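Polysaccharide deacetylase (Bacillus anthracis, PDB 2J13) probably removes acetyl groups from cell-wall peptidoglycan, as a zinc-binding family 4 carbohydrate esterase of the NodB homology type. Local coordinates at residues A[16-21]-A[35-40]; A[45-50]-A[236-241]; A[119-124]-A[157-162]; A[150-155]-A[174-179]. All coordinates share one frame; numbering follows the deposited sequence. Where two conformers were deposited one is given.

Contact 1: A[16-21]-A[35-40]; sequences TPHNWG and KLYTDL
Tyr37 of helix 35-43 reaches across to the N-terminal strand 18-19 and completes an aromatic cluster with His18 and Trp20 in this NodB-type fold. Followed outward, Tyr37 CB first meets the indole, 3.9 Å from Trp20 CZ3. One side of the ring continues along the same partner, with Tyr37 CD2 3.8 Å from Trp20 CZ3; the phenol and the six-membered ring of Trp20 are nearly parallel, 24° apart, but slid past each other so that they hardly overlap. The other side serves His18: Tyr37 CE1 comes to 3.8 Å from His18 CG, an offset edge-to-face contact in which the tyrosine supplies the edge and the imidazole the face. At the tip, Tyr37 OH has His18 CB beside it and lies 3.1 Å from Asn19 O, which sits at the ring edge near its plane. Tyr37 is directed here by a CG that stands anti to its carbonyl carbon (chi1 -75°). Leu36 and Leu40 close on the far end of the imidazole, while Phe158 packs against both His18 and Tyr37. A water also ties helix to strand, accepting from Asn19 N at 2.8 Å and lying 3.1 Å from Tyr37 OH.

Contact 2: A[45-50]-A[236-241]; sequences GGFYLG and KSLDDL
The phenyl ring of Phe47 carries Leu241 CD2 over one face and has Leu238 CD2 at its edge, near the ring plane. The methyl over the face makes a CH-pi contact, 4.0 Å from CD2 of Leu241 to the ring centroid of Phe47 and only 14° off the normal. The other branch of Leu241 works in two directions: CD1 lies 3.8 Å from Phe47 CE1 and 3.6 Å from Gly50 CA, where the methyl comes up against the bare alpha carbon of the glycine. In Leu241, CG lies opposite the backbone N (chi1 -171°), which sends both methyls out from the helix toward the 45-50 segment. The start of that helix is fixed by a capping box: Asp240 N donates to Ser237 OG at 3.0 Å, and Ser237 N donates almost straight to Asp240 OD2 at 2.8 Å. The apolar contact thus joins the first turn of helix 238-243 to strand 46-47, an outer strand of the short parallel sheet with 172-174 and 150-151. Val174 of the middle strand touches both Phe47 and Leu238, whereas Leu241 also packs on Tyr58 of strand 56-63.

Contact 3: A[119-124]-A[157-162]; sequences DFTAVN and VFSERT
Strand 157-158 and the capping box that starts helix 160-168 form one wall of this contact; the other is the loop that follows the zinc ligands His113 and His117 and leads into helix 125-143. Ser159 and Thr162 make the box, with Ser159 N donating nearly straight to Thr162 OG1 at 2.9 Å and Thr162 N returning a bond to Ser159 OG. With OG1 placed between its backbone N and carbonyl carbon (chi1 67°), Thr162 spends its hydroxyl inside the box and leaves CG2 to meet the loop. Thr162 CG2 lies 3.4 Å from Phe120 O and 3.8 Å from Phe120 CB, while the phenyl ring of Phe120 leads away to Leu128 and Leu132 of helix 125-143. Thr121 wedges between strand and helix: its CG2 rests on the Phe158-Ser159 peptide, 3.5 Å from Phe158 C, and its OG1 lies against Val157 CG1. The two branches of Val157 divide the loop between them, since CG2 packs obliquely on the carboxylate of Asp119, 3.8 Å from OD1. This same oxygen, OD1, is engaged in a salt bridge with Arg155, so the charged group has a partner beside its apolar neighbour. Between the backbones a water bridges the walls, accepting from Phe120 N at 2.9 Å and donating to Val157 O at 2.8 Å.

Contact 4: A[150-155]-A[174-179]; sequences YVRPPR and VFWSLA. With CAC (cacodylate ion), chain H.
Strands 150-151 and 172-174 run parallel here, joined by Val174 N donating to Val151 O at 2.8 Å, nearly along the C=O axis. Beyond that bond the side chain of Arg152 takes over the pairing. Arg152, Pro153 and Pro154 form the Arg-Pro-Pro sequence motif of family 4 esterases, which in relatives lines the active-site groove and probably does so here. Arg152 NE donates to Val174 O at 3.0 Å, close to the guanidinium plane, and Arg152 NH2 donates to Phe175 O at 2.9 Å with a more bent geometry, an N-H...O angle of 136°. Both nitrogens approach from above the carbonyl planes. A bend at chi3 (-77°) turns the otherwise extended chain so that its guanidinium edge faces these two oxygens. Over one face of that group stands Trp176, with CE3 3.8 Å from Arg152 NE and the two planes steeply inclined. Apolar contacts complete the join: Val174 CG2 packs on Tyr150 CD1, and Pro153 CG lies 3.8 Å from Phe175 CZ. Beyond the indole a cacodylate ion, probably from the crystallisation liquor, accepts from Arg155 N at 2.8 Å through O2 and sets its C1 methyl against Trp176 CH2. Arg152 O accepts from the zinc ligand His113. With NH1 in a salt bridge to Asp62, all three guanidinium nitrogens of the buried Arg152 have partners, which fixes the group's rotation.

Along the chain contact 1 closes before the others open, contacts 3 and 4 alternate, and both lie within the long loop closed by contact 2. Contacts 1 and 3 have centres 12 Å apart and share the two-stranded antiparallel sheet of 18-19 and 157-158, joined by His18 N to Phe158 O. Contacts 2 and 4, 11 Å apart, share the three-stranded parallel sheet; Asp239 OD1 and Tyr150 OH link them. Trp20 bridges contact 1 to contact 4 through Trp176 O. Contacts 2 and 3, with centres 22 Å apart, do not touch. Together they join the chain's N-terminal strand and C-terminal helix to the strands and loops near the zinc sites.

Contact 1: A[16-21]-A[35-40]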
loop_
_atom_site.group_PDB
_atom_site.type_symbol
_atom_site.label_atom_id
_atom_site.label_comp_id
_atom_site.label_asym_id
_atom_site.label_seq_id
_atom_site.Cartn_x
_atom_site.Cartn_y
_atom_site.Cartn_z
ATOM N N THR A 16 -20.860 8.047 4.484
ATOM C CA THR A 16 -21.195 6.665 4.780
ATOM C C THR A 16 -19.943 5.816 4.558
ATOM O O THR A 16 -19.304 5.954 3.525
ATOM C CB THR A 16 -22.355 6.145 3.925
ATOM O OG1 THR A 16 -23.510 6.948 4.183
ATOM C CG2 THR A 16 -22.681 4.702 4.286
ATOM N N PRO A 17 -19.580 5.003 5.559
ATOM C CA PRO A 17 -18.386 4.157 5.448
ATOM C C PRO A 17 -18.556 2.917 4.590
ATOM O O PRO A 17 -19.634 2.280 4.570
ATOM C CB PRO A 17 -18.111 3.745 6.899
ATOM C CG PRO A 17 -19.377 3.897 7.606
ATOM C CD PRO A 17 -20.187 4.908 6.906
ATOM N N HIS A 18 -17.487 2.558 3.895
ATOM C CA HIS A 18 -17.439 1.346 3.123
ATOM C C HIS A 18 -16.176 0.626 3.546
ATOM O O HIS A 18 -15.209 1.297 3.946
ATOM C CB HIS A 18 -17.357 1.701 1.650
ATOM C CG HIS A 18 -18.514 2.521 1.151
ATOM N ND1 HIS A 18 -19.808 2.042 1.109
ATOM C CD2 HIS A 18 -18.559 3.770 0.630
ATOM C CE1 HIS A 18 -20.604 2.972 0.607
ATOM N NE2 HIS A 18 -19.871 4.030 0.304
ATOM N N ASN A 19 -16.193 -0.707 3.511
ATOM C CA ASN A 19 -15.006 -1.528 3.750
ATOM C C ASN A 19 -14.547 -2.059 2.393
ATOM O O ASN A 19 -15.316 -2.707 1.660
ATOM C CB ASN A 19 -15.295 -2.712 4.685
ATOM C CG ASN A 19 -15.842 -2.292 6.028
ATOM O OD1 ASN A 19 -15.596 -1.194 6.498
ATOM N ND2 ASN A 19 -16.621 -3.178 6.653
ATOM N N TRP A 20 -13.295 -1.807 2.035
ATOM C CA TRP A 20 -12.815 -2.290 0.742
ATOM C C TRP A 20 -12.809 -3.803 0.693
ATOM O O TRP A 20 -12.369 -4.448 1.631
ATOM C CB TRP A 20 -11.401 -1.783 0.432
ATOM C CG TRP A 20 -10.985 -2.247 -0.874
ATOM C CD1 TRP A 20 -10.152 -3.281 -1.140
ATOM C CD2 TRP A 20 -11.411 -1.734 -2.143
ATOM N NE1 TRP A 20 -10.027 -3.431 -2.479
ATOM C CE2 TRP A 20 -10.802 -2.514 -3.124
ATOM C CE3 TRP A 20 -12.270 -0.706 -2.538
ATOM C CZ2 TRP A 20 -10.979 -2.273 -4.482
ATOM C CZ3 TRP A 20 -12.444 -0.466 -3.887
ATOM C CH2 TRP A 20 -11.805 -1.266 -4.844
ATOM N N GLY A 21 -13.287 -4.329 -0.431
ATOM C CA GLY A 21 -13.291 -5.765 -0.744
ATOM C C GLY A 21 -13.526 -5.899 -2.246
ATOM O O GLY A 21 -14.015 -4.943 -2.896
ATOM N N LYS A 35 -19.917 -1.207 -9.189
ATOM C CA LYS A 35 -20.031 0.097 -9.838
ATOM C C LYS A 35 -19.788 1.238 -8.849
ATOM O O LYS A 35 -19.115 2.209 -9.172
ATOM C CB LYS A 35 -21.416 0.254 -10.477
ATOM N N LEU A 36 -20.352 1.108 -7.653
ATOM C CA LEU A 36 -20.259 2.143 -6.640
ATOM C C LEU A 36 -18.796 2.412 -6.306
ATOM O O LEU A 36 -18.314 3.545 -6.433
ATOM C CB LEU A 36 -21.029 1.732 -5.377
ATOM C CG LEU A 36 -21.015 2.745 -4.221
ATOM C CD1 LEU A 36 -21.559 4.097 -4.677
ATOM C CD2 LEU A 36 -21.775 2.229 -2.992
ATOM N N TYR A 37 -18.097 1.353 -5.912
ATOM C CA TYR A 37 -16.688 1.468 -5.523
ATOM C C TYR A 37 -15.843 1.924 -6.697
ATOM O O TYR A 37 -15.064 2.869 -6.587
ATOM C CB TYR A 37 -16.173 0.137 -4.985
ATOM C CG TYR A 37 -16.619 -0.243 -3.586
ATOM C CD1 TYR A 37 -17.669 0.412 -2.932
ATOM C CD2 TYR A 37 -15.992 -1.290 -2.923
ATOM C CE1 TYR A 37 -18.079 0.026 -1.651
ATOM C CE2 TYR A 37 -16.377 -1.673 -1.648
ATOM C CZ TYR A 37 -17.424 -1.019 -1.014
ATOM O OH TYR A 37 -17.791 -1.434 0.251
ATOM N N THR A 38 -15.992 1.259 -7.830
ATOM C CA THR A 38 -15.289 1.655 -9.051
ATOM C C THR A 38 -15.377 3.151 -9.334
ATOM O O THR A 38 -14.344 3.802 -9.515
ATOM C CB THR A 38 -15.823 0.869 -10.286
ATOM O OG1 THR A 38 -15.767 -0.531 -9.998
ATOM C CG2 THR A 38 -14.997 1.165 -11.534
ATOM N N ASP A 39 -16.586 3.714 -9.369
ATOM C CA ASP A 39 -16.677 5.140 -9.679
ATOM C C ASP A 39 -16.252 6.031 -8.497
ATOM O O ASP A 39 -15.734 7.117 -8.730
ATOM C CB ASP A 39 -18.036 5.569 -10.227
ATOM C CG ASP A 39 -17.919 6.734 -11.231
ATOM O OD1 ASP A 39 -16.775 7.146 -11.577
ATOM O OD2 ASP A 39 -18.971 7.254 -11.675
ATOM N N LEU A 40 -16.465 5.597 -7.256
ATOM C CA LEU A 40 -15.931 6.378 -6.107
ATOM C C LEU A 40 -14.417 6.520 -6.251
ATOM O O LEU A 40 -13.864 7.620 -6.077
ATOM C CB LEU A 40 -16.280 5.757 -4.749
ATOM C CG LEU A 40 -17.640 6.052 -4.105
ATOM C CD1 LEU A 40 -17.939 5.139 -2.941
ATOM C CD2 LEU A 40 -17.731 7.528 -3.653
HETATM O O HOH W 1 -18.751 -1.889 3.198
#

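Contact 2: A[45-50]-A[236-241]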
loop_
_atom_site.group_PDB
_atom_site.type_symbol
_atom_site.label_atom_id
_atom_site.label_comp_id
_atom_site.label_asym_id
_atom_site.label_seq_id
_atom_site.Cartn_x
_atom_site.Cartn_y
_atom_site.Cartn_z
ATOM N N GLY A 45 -9.255 9.798 -7.114
ATOM C CA GLY A 45 -7.826 9.566 -7.089
ATOM C C GLY A 45 -7.455 8.203 -6.545
ATOM O O GLY A 45 -6.397 8.042 -5.912
ATOM N N GLY A 46 -8.323 7.217 -6.752
ATOM C CA GLY A 46 -8.096 5.879 -6.169
ATOM C C GLY A 46 -7.880 4.851 -7.260
ATOM O O GLY A 46 -8.280 5.037 -8.433
ATOM N N PHE A 47 -7.177 3.789 -6.904
ATOM C CA PHE A 47 -7.065 2.630 -7.799
ATOM C C PHE A 47 -6.878 1.372 -6.995
ATOM O O PHE A 47 -6.473 1.418 -5.831
ATOM C CB PHE A 47 -5.990 2.831 -8.875
ATOM C CG PHE A 47 -4.615 3.117 -8.364
ATOM C CD1 PHE A 47 -3.762 2.090 -8.005
ATOM C CD2 PHE A 47 -4.135 4.418 -8.307
ATOM C CE1 PHE A 47 -2.481 2.366 -7.560
ATOM C CE2 PHE A 47 -2.851 4.685 -7.851
ATOM C CZ PHE A 47 -2.022 3.665 -7.480
ATOM N N TYR A 48 -7.208 0.237 -7.611
ATOM C CA TYR A 48 -7.035 -1.066 -6.995
ATOM C C TYR A 48 -6.424 -2.085 -7.955
ATOM O O TYR A 48 -6.086 -3.181 -7.517
ATOM C CB TYR A 48 -8.325 -1.608 -6.392
ATOM C CG TYR A 48 -9.310 -2.163 -7.407
ATOM C CD1 TYR A 48 -10.066 -1.303 -8.183
ATOM C CD2 TYR A 48 -9.466 -3.518 -7.578
ATOM C CE1 TYR A 48 -11.006 -1.787 -9.116
ATOM C CE2 TYR A 48 -10.392 -4.018 -8.518
ATOM C CZ TYR A 48 -11.136 -3.152 -9.267
ATOM O OH TYR A 48 -12.055 -3.659 -10.183
ATOM N N LEU A 49 -6.243 -1.683 -9.208
ATOM C CA LEU A 49 -5.687 -2.517 -10.278
ATOM C C LEU A 49 -4.854 -1.643 -11.185
ATOM O O LEU A 49 -5.097 -0.414 -11.293
ATOM C CB LEU A 49 -6.794 -3.087 -11.159
ATOM C CG LEU A 49 -7.592 -4.313 -10.828
ATOM C CD1 LEU A 49 -8.682 -4.393 -11.896
ATOM C CD2 LEU A 49 -6.717 -5.552 -10.802
ATOM N N GLY A 50 -3.884 -2.252 -11.850
ATOM C CA GLY A 50 -3.155 -1.600 -12.929
ATOM C C GLY A 50 -3.788 -1.971 -14.267
ATOM O O GLY A 50 -4.917 -2.417 -14.327
ATOM N N LYS A 236 6.261 -4.963 -10.850
ATOM C CA LYS A 236 6.516 -3.561 -11.075
ATOM C C LYS A 236 6.182 -2.729 -9.828
ATOM O O LYS A 236 5.621 -3.244 -8.855
ATOM C CB LYS A 236 5.687 -3.090 -12.271
ATOM C CG LYS A 236 5.905 -3.879 -13.573
ATOM C CD LYS A 236 7.221 -3.502 -14.205
ATOM C CE LYS A 236 7.131 -3.403 -15.696
ATOM N NZ LYS A 236 6.269 -2.261 -16.121
ATOM N N SER A 237 6.545 -1.454 -9.867
ATOM C CA SER A 237 6.281 -0.529 -8.757
ATOM C C SER A 237 5.023 0.279 -8.983
ATOM O O SER A 237 4.515 0.364 -10.095
ATOM C CB SER A 237 7.430 0.453 -8.602
ATOM O OG SER A 237 7.303 1.470 -9.581
ATOM N N LEU A 238 4.529 0.913 -7.922
ATOM C CA LEU A 238 3.345 1.768 -8.038
ATOM C C LEU A 238 3.633 3.002 -8.909
ATOM O O LEU A 238 2.741 3.490 -9.562
ATOM C CB LEU A 238 2.808 2.178 -6.679
ATOM C CG LEU A 238 2.241 1.030 -5.843
ATOM C CD1 LEU A 238 1.666 1.584 -4.549
ATOM C CD2 LEU A 238 1.145 0.253 -6.606
ATOM N N ASP A 239 4.873 3.471 -8.914
ATOM C CA ASP A 239 5.308 4.497 -9.900
ATOM C C ASP A 239 5.102 3.992 -11.348
ATOM O O ASP A 239 4.660 4.745 -12.246
ATOM C CB ASP A 239 6.776 4.875 -9.658
ATOM C CG ASP A 239 7.023 5.661 -8.345
ATOM O OD1 ASP A 239 6.093 6.081 -7.621
ATOM O OD2 ASP A 239 8.218 5.868 -8.031
ATOM N N ASP A 240 5.440 2.731 -11.603
ATOM C CA ASP A 240 5.251 2.128 -12.933
ATOM C C ASP A 240 3.768 2.067 -13.286
ATOM O O ASP A 240 3.364 2.317 -14.441
ATOM C CB ASP A 240 5.827 0.701 -12.983
ATOM C CG ASP A 240 7.325 0.645 -12.787
ATOM O OD1 ASP A 240 8.023 1.532 -13.337
ATOM O OD2 ASP A 240 7.835 -0.312 -12.119
ATOM N N LEU A 241 2.941 1.758 -12.288
ATOM C CA LEU A 241 1.511 1.660 -12.476
ATOM C C LEU A 241 0.988 2.986 -13.013
ATOM O O LEU A 241 0.282 3.014 -14.020
ATOM C CB LEU A 241 0.787 1.325 -11.161
ATOM C CG LEU A 241 -0.701 1.002 -11.350
ATOM C CD1 LEU A 241 -1.234 0.003 -10.311
ATOM C CD2 LEU A 241 -1.538 2.292 -11.350
#

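Contact 3: A[119-124]-A[157-162]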
loop_
_atom_site.group_PDB
_atom_site.type_symbol
_atom_site.label_atom_id
_atom_site.label_comp_id
_atom_site.label_asym_id
_atom_site.label_seq_id
_atom_site.Cartn_x
_atom_site.Cartn_y
_atom_site.Cartn_z
ATOM N N ASP A 119 -9.762 4.314 11.870
ATOM C CA ASP A 119 -10.667 4.349 10.726
ATOM C C ASP A 119 -10.861 5.803 10.298
ATOM O O ASP A 119 -11.282 6.666 11.119
ATOM C CB ASP A 119 -12.010 3.688 11.099
ATOM C CG ASP A 119 -11.982 2.139 10.976
ATOM O OD1 ASP A 119 -10.943 1.539 10.552
ATOM O OD2 ASP A 119 -13.047 1.509 11.299
ATOM N N PHE A 120 -10.540 6.108 9.039
ATOM C CA PHE A 120 -10.573 7.495 8.519
ATOM C C PHE A 120 -11.970 8.108 8.553
ATOM O O PHE A 120 -12.120 9.310 8.650
ATOM C CB PHE A 120 -10.033 7.599 7.105
ATOM C CG PHE A 120 -8.502 7.475 7.001
ATOM C CD1 PHE A 120 -7.709 7.335 8.128
ATOM C CD2 PHE A 120 -7.905 7.591 5.770
ATOM C CE1 PHE A 120 -6.308 7.266 8.014
ATOM C CE2 PHE A 120 -6.511 7.523 5.639
ATOM C CZ PHE A 120 -5.731 7.346 6.768
ATOM N N THR A 121 -12.979 7.260 8.468
ATOM C CA THR A 121 -14.366 7.720 8.490
ATOM C C THR A 121 -14.805 8.168 9.895
ATOM O O THR A 121 -15.896 8.788 10.032
ATOM C CB THR A 121 -15.290 6.582 7.984
ATOM O OG1 THR A 121 -15.071 5.425 8.788
ATOM C CG2 THR A 121 -15.040 6.248 6.522
ATOM N N ALA A 122 -14.016 7.839 10.930
ATOM C CA ALA A 122 -14.342 8.098 12.337
ATOM C C ALA A 122 -13.641 9.328 12.897
ATOM O O ALA A 122 -13.778 9.626 14.088
ATOM C CB ALA A 122 -13.975 6.897 13.201
ATOM N N VAL A 123 -12.877 10.033 12.075
ATOM C CA VAL A 123 -12.106 11.163 12.618
ATOM C C VAL A 123 -12.506 12.422 11.923
ATOM O O VAL A 123 -13.011 12.384 10.796
ATOM C CB VAL A 123 -10.598 10.910 12.450
ATOM C CG1 VAL A 123 -10.223 9.615 13.152
ATOM C CG2 VAL A 123 -10.205 10.902 10.957
ATOM N N ASN A 124 -12.293 13.568 12.580
ATOM C CA ASN A 124 -12.551 14.856 11.967
ATOM C C ASN A 124 -11.470 15.252 10.938
ATOM O O ASN A 124 -10.401 14.593 10.841
ATOM C CB ASN A 124 -12.724 15.918 13.069
ATOM C CG ASN A 124 -13.858 15.575 14.044
ATOM O OD1 ASN A 124 -14.828 14.895 13.686
ATOM N ND2 ASN A 124 -13.743 16.050 15.272
ATOM N N VAL A 157 -10.980 1.037 5.079
ATOM C CA VAL A 157 -12.213 1.778 5.341
ATOM C C VAL A 157 -12.139 3.161 4.706
ATOM O O VAL A 157 -11.143 3.923 4.872
ATOM C CB VAL A 157 -12.540 1.830 6.827
ATOM C CG1 VAL A 157 -13.778 2.724 7.100
ATOM C CG2 VAL A 157 -12.736 0.398 7.394
ATOM N N PHE A 158 -13.208 3.521 4.011
ATOM C CA PHE A 158 -13.293 4.800 3.319
ATOM C C PHE A 158 -14.740 5.286 3.181
ATOM O O PHE A 158 -15.687 4.486 3.306
ATOM C CB PHE A 158 -12.671 4.742 1.931
ATOM C CG PHE A 158 -13.421 3.854 0.965
ATOM C CD1 PHE A 158 -13.252 2.474 1.015
ATOM C CD2 PHE A 158 -14.282 4.402 0.043
ATOM C CE1 PHE A 158 -13.949 1.633 0.148
ATOM C CE2 PHE A 158 -14.981 3.570 -0.833
ATOM C CZ PHE A 158 -14.793 2.186 -0.758
ATOM N N SER A 159 -14.850 6.576 2.905
ATOM C CA SER A 159 -16.081 7.207 2.388
ATOM C C SER A 159 -15.737 8.083 1.216
ATOM O O SER A 159 -14.587 8.322 0.911
ATOM C CB SER A 159 -16.748 8.026 3.490
ATOM O OG SER A 159 -15.875 9.075 3.898
ATOM N N GLU A 160 -16.738 8.596 0.516
ATOM C CA GLU A 160 -16.489 9.623 -0.468
ATOM C C GLU A 160 -15.660 10.775 0.104
ATOM O O GLU A 160 -14.733 11.279 -0.548
ATOM C CB GLU A 160 -17.816 10.166 -1.031
ATOM C CG GLU A 160 -17.585 10.966 -2.277
ATOM C CD GLU A 160 -18.822 11.706 -2.792
ATOM O OE1 GLU A 160 -19.784 11.950 -2.017
ATOM O OE2 GLU A 160 -18.779 12.056 -3.997
ATOM N N ARG A 161 -16.008 11.207 1.310
ATOM C CA ARG A 161 -15.296 12.317 1.949
ATOM C C ARG A 161 -13.813 12.015 2.151
ATOM O O ARG A 161 -12.965 12.826 1.782
ATOM C CB ARG A 161 -15.925 12.672 3.281
ATOM C CG ARG A 161 -15.361 13.977 3.843
ATOM C CD ARG A 161 -15.602 14.120 5.281
ATOM N NE ARG A 161 -15.362 15.505 5.666
ATOM C CZ ARG A 161 -16.234 16.476 5.441
ATOM N NH1 ARG A 161 -17.399 16.203 4.855
ATOM N NH2 ARG A 161 -15.931 17.720 5.790
ATOM N N THR A 162 -13.513 10.850 2.702
ATOM C CA THR A 162 -12.105 10.531 3.054
ATOM C C THR A 162 -11.250 10.353 1.791
ATOM O O THR A 162 -10.082 10.749 1.763
ATOM C CB THR A 162 -11.977 9.320 4.002
ATOM O OG1 THR A 162 -12.384 8.111 3.346
ATOM C CG2 THR A 162 -12.775 9.495 5.276
HETATM O O HOH W 2 -9.649 4.067 7.254
#

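Contact 4: A[150-155]-A[174-179]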
loop_
_atom_site.group_PDB
_atom_site.type_symbol
_atom_site.label_atom_id
_atom_site.label_comp_id
_atom_site.label_asym_id
_atom_site.label_seq_id
_atom_site.Cartn_x
_atom_site.Cartn_y
_atom_site.Cartn_z
ATOM N N TYR A 150 1.487 7.803 -2.058
ATOM C CA TYR A 150 0.537 6.678 -1.952
ATOM C C TYR A 150 0.033 6.523 -0.521
ATOM O O TYR A 150 0.815 6.350 0.397
ATOM C CB TYR A 150 1.187 5.384 -2.448
ATOM C CG TYR A 150 1.785 5.548 -3.816
ATOM C CD1 TYR A 150 0.985 5.804 -4.924
ATOM C CD2 TYR A 150 3.155 5.486 -4.007
ATOM C CE1 TYR A 150 1.551 5.991 -6.186
ATOM C CE2 TYR A 150 3.707 5.671 -5.235
ATOM C CZ TYR A 150 2.909 5.932 -6.323
ATOM O OH TYR A 150 3.493 6.122 -7.572
ATOM N N VAL A 151 -1.291 6.517 -0.371
ATOM C CA VAL A 151 -1.941 6.290 0.907
ATOM C C VAL A 151 -2.799 5.041 0.796
ATOM O O VAL A 151 -3.527 4.907 -0.160
ATOM C CB VAL A 151 -2.800 7.513 1.314
ATOM C CG1 VAL A 151 -3.754 7.148 2.432
ATOM C CG2 VAL A 151 -1.864 8.663 1.698
ATOM N N ARG A 152 -2.726 4.158 1.778
ATOM C CA ARG A 152 -3.712 3.068 1.923
ATOM C C ARG A 152 -4.436 3.250 3.270
ATOM O O ARG A 152 -3.810 3.269 4.335
ATOM C CB ARG A 152 -3.035 1.711 1.875
ATOM C CG ARG A 152 -4.007 0.540 1.946
ATOM C CD ARG A 152 -3.356 -0.742 1.640
ATOM N NE ARG A 152 -3.140 -0.919 0.219
ATOM C CZ ARG A 152 -2.301 -1.821 -0.273
ATOM N NH1 ARG A 152 -1.520 -2.510 0.546
ATOM N NH2 ARG A 152 -2.185 -1.945 -1.564
ATOM N N PRO A 153 -5.763 3.413 3.241
ATOM C CA PRO A 153 -6.477 3.631 4.482
ATOM C C PRO A 153 -6.459 2.449 5.442
ATOM O O PRO A 153 -6.557 1.282 4.998
ATOM C CB PRO A 153 -7.941 3.888 4.012
ATOM C CG PRO A 153 -7.902 4.087 2.651
ATOM C CD PRO A 153 -6.667 3.464 2.081
ATOM N N PRO A 154 -6.329 2.717 6.751
ATOM C CA PRO A 154 -6.448 1.658 7.743
ATOM C C PRO A 154 -7.680 0.804 7.532
ATOM O O PRO A 154 -8.783 1.335 7.338
ATOM C CB PRO A 154 -6.509 2.434 9.040
ATOM C CG PRO A 154 -5.662 3.577 8.761
ATOM C CD PRO A 154 -6.025 4.002 7.419
ATOM N N ARG A 155 -7.477 -0.498 7.535
ATOM C CA ARG A 155 -8.547 -1.496 7.328
ATOM C C ARG A 155 -9.316 -1.399 6.011
ATOM O O ARG A 155 -10.343 -2.097 5.820
ATOM C CB ARG A 155 -9.480 -1.486 8.546
ATOM C CG ARG A 155 -8.822 -1.721 9.852
ATOM C CD ARG A 155 -9.789 -1.610 11.079
ATOM N NE ARG A 155 -8.940 -1.514 12.259
ATOM C CZ ARG A 155 -8.332 -0.405 12.709
ATOM N NH1 ARG A 155 -8.550 0.822 12.175
ATOM N NH2 ARG A 155 -7.504 -0.518 13.745
ATOM N N VAL A 174 -4.777 4.007 -2.507
ATOM C CA VAL A 174 -4.319 2.747 -3.099
ATOM C C VAL A 174 -4.911 1.582 -2.333
ATOM O O VAL A 174 -4.568 1.343 -1.170
ATOM C CB VAL A 174 -2.798 2.639 -3.104
ATOM C CG1 VAL A 174 -2.392 1.350 -3.820
ATOM C CG2 VAL A 174 -2.151 3.856 -3.759
ATOM N N PHE A 175 -5.822 0.853 -2.993
ATOM C CA PHE A 175 -6.433 -0.329 -2.412
ATOM C C PHE A 175 -5.722 -1.565 -2.938
ATOM O O PHE A 175 -4.528 -1.490 -3.139
ATOM C CB PHE A 175 -7.942 -0.284 -2.658
ATOM C CG PHE A 175 -8.606 0.813 -1.894
ATOM C CD1 PHE A 175 -8.956 0.634 -0.578
ATOM C CD2 PHE A 175 -8.822 2.019 -2.476
ATOM C CE1 PHE A 175 -9.551 1.664 0.142
ATOM C CE2 PHE A 175 -9.437 3.052 -1.761
ATOM C CZ PHE A 175 -9.783 2.854 -0.465
ATOM N N TRP A 176 -6.415 -2.666 -3.182
ATOM C CA TRP A 176 -5.750 -3.913 -3.646
ATOM C C TRP A 176 -6.760 -4.755 -4.380
ATOM O O TRP A 176 -7.961 -4.536 -4.247
ATOM C CB TRP A 176 -5.157 -4.714 -2.481
ATOM C CG TRP A 176 -6.123 -5.146 -1.451
ATOM C CD1 TRP A 176 -6.803 -6.317 -1.377
ATOM C CD2 TRP A 176 -6.552 -4.368 -0.320
ATOM N NE1 TRP A 176 -7.614 -6.339 -0.269
ATOM C CE2 TRP A 176 -7.485 -5.145 0.395
ATOM C CE3 TRP A 176 -6.241 -3.090 0.150
ATOM C CZ2 TRP A 176 -8.108 -4.683 1.553
ATOM C CZ3 TRP A 176 -6.857 -2.647 1.288
ATOM C CH2 TRP A 176 -7.779 -3.427 1.977
ATOM N N SER A 177 -6.274 -5.737 -5.116
ATOM C CA SER A 177 -7.185 -6.675 -5.782
ATOM C C SER A 177 -7.136 -8.105 -5.282
ATOM O O SER A 177 -8.121 -8.872 -5.464
ATOM C CB SER A 177 -7.002 -6.599 -7.289
ATOM O OG SER A 177 -5.761 -7.133 -7.680
ATOM N N LEU A 178 -6.069 -8.448 -4.576
ATOM C CA LEU A 178 -5.880 -9.747 -4.006
ATOM C C LEU A 178 -5.149 -9.595 -2.700
ATOM O O LEU A 178 -4.096 -8.981 -2.680
ATOM C CB LEU A 178 -5.000 -10.537 -4.980
ATOM C CG LEU A 178 -5.312 -11.997 -5.227
ATOM C CD1 LEU A 178 -6.781 -12.166 -5.662
ATOM C CD2 LEU A 178 -4.310 -12.467 -6.278
ATOM N N ALA A 179 -5.676 -10.164 -1.623
ATOM C CA ALA A 179 -4.949 -10.216 -0.358
ATOM C C ALA A 179 -4.810 -11.640 0.092
ATOM O O ALA A 179 -5.756 -12.443 -0.021
ATOM C CB ALA A 179 -5.621 -9.396 0.699
HETATM AS AS CAC H . -5.052 -3.529 6.626
HETATM O O1 CAC H . -3.441 -3.896 6.222
HETATM O O2 CAC H . -5.096 -2.063 7.529
HETATM C C1 CAC H . -6.026 -3.252 4.963
HETATM C C2 CAC H . -5.904 -4.944 7.694
#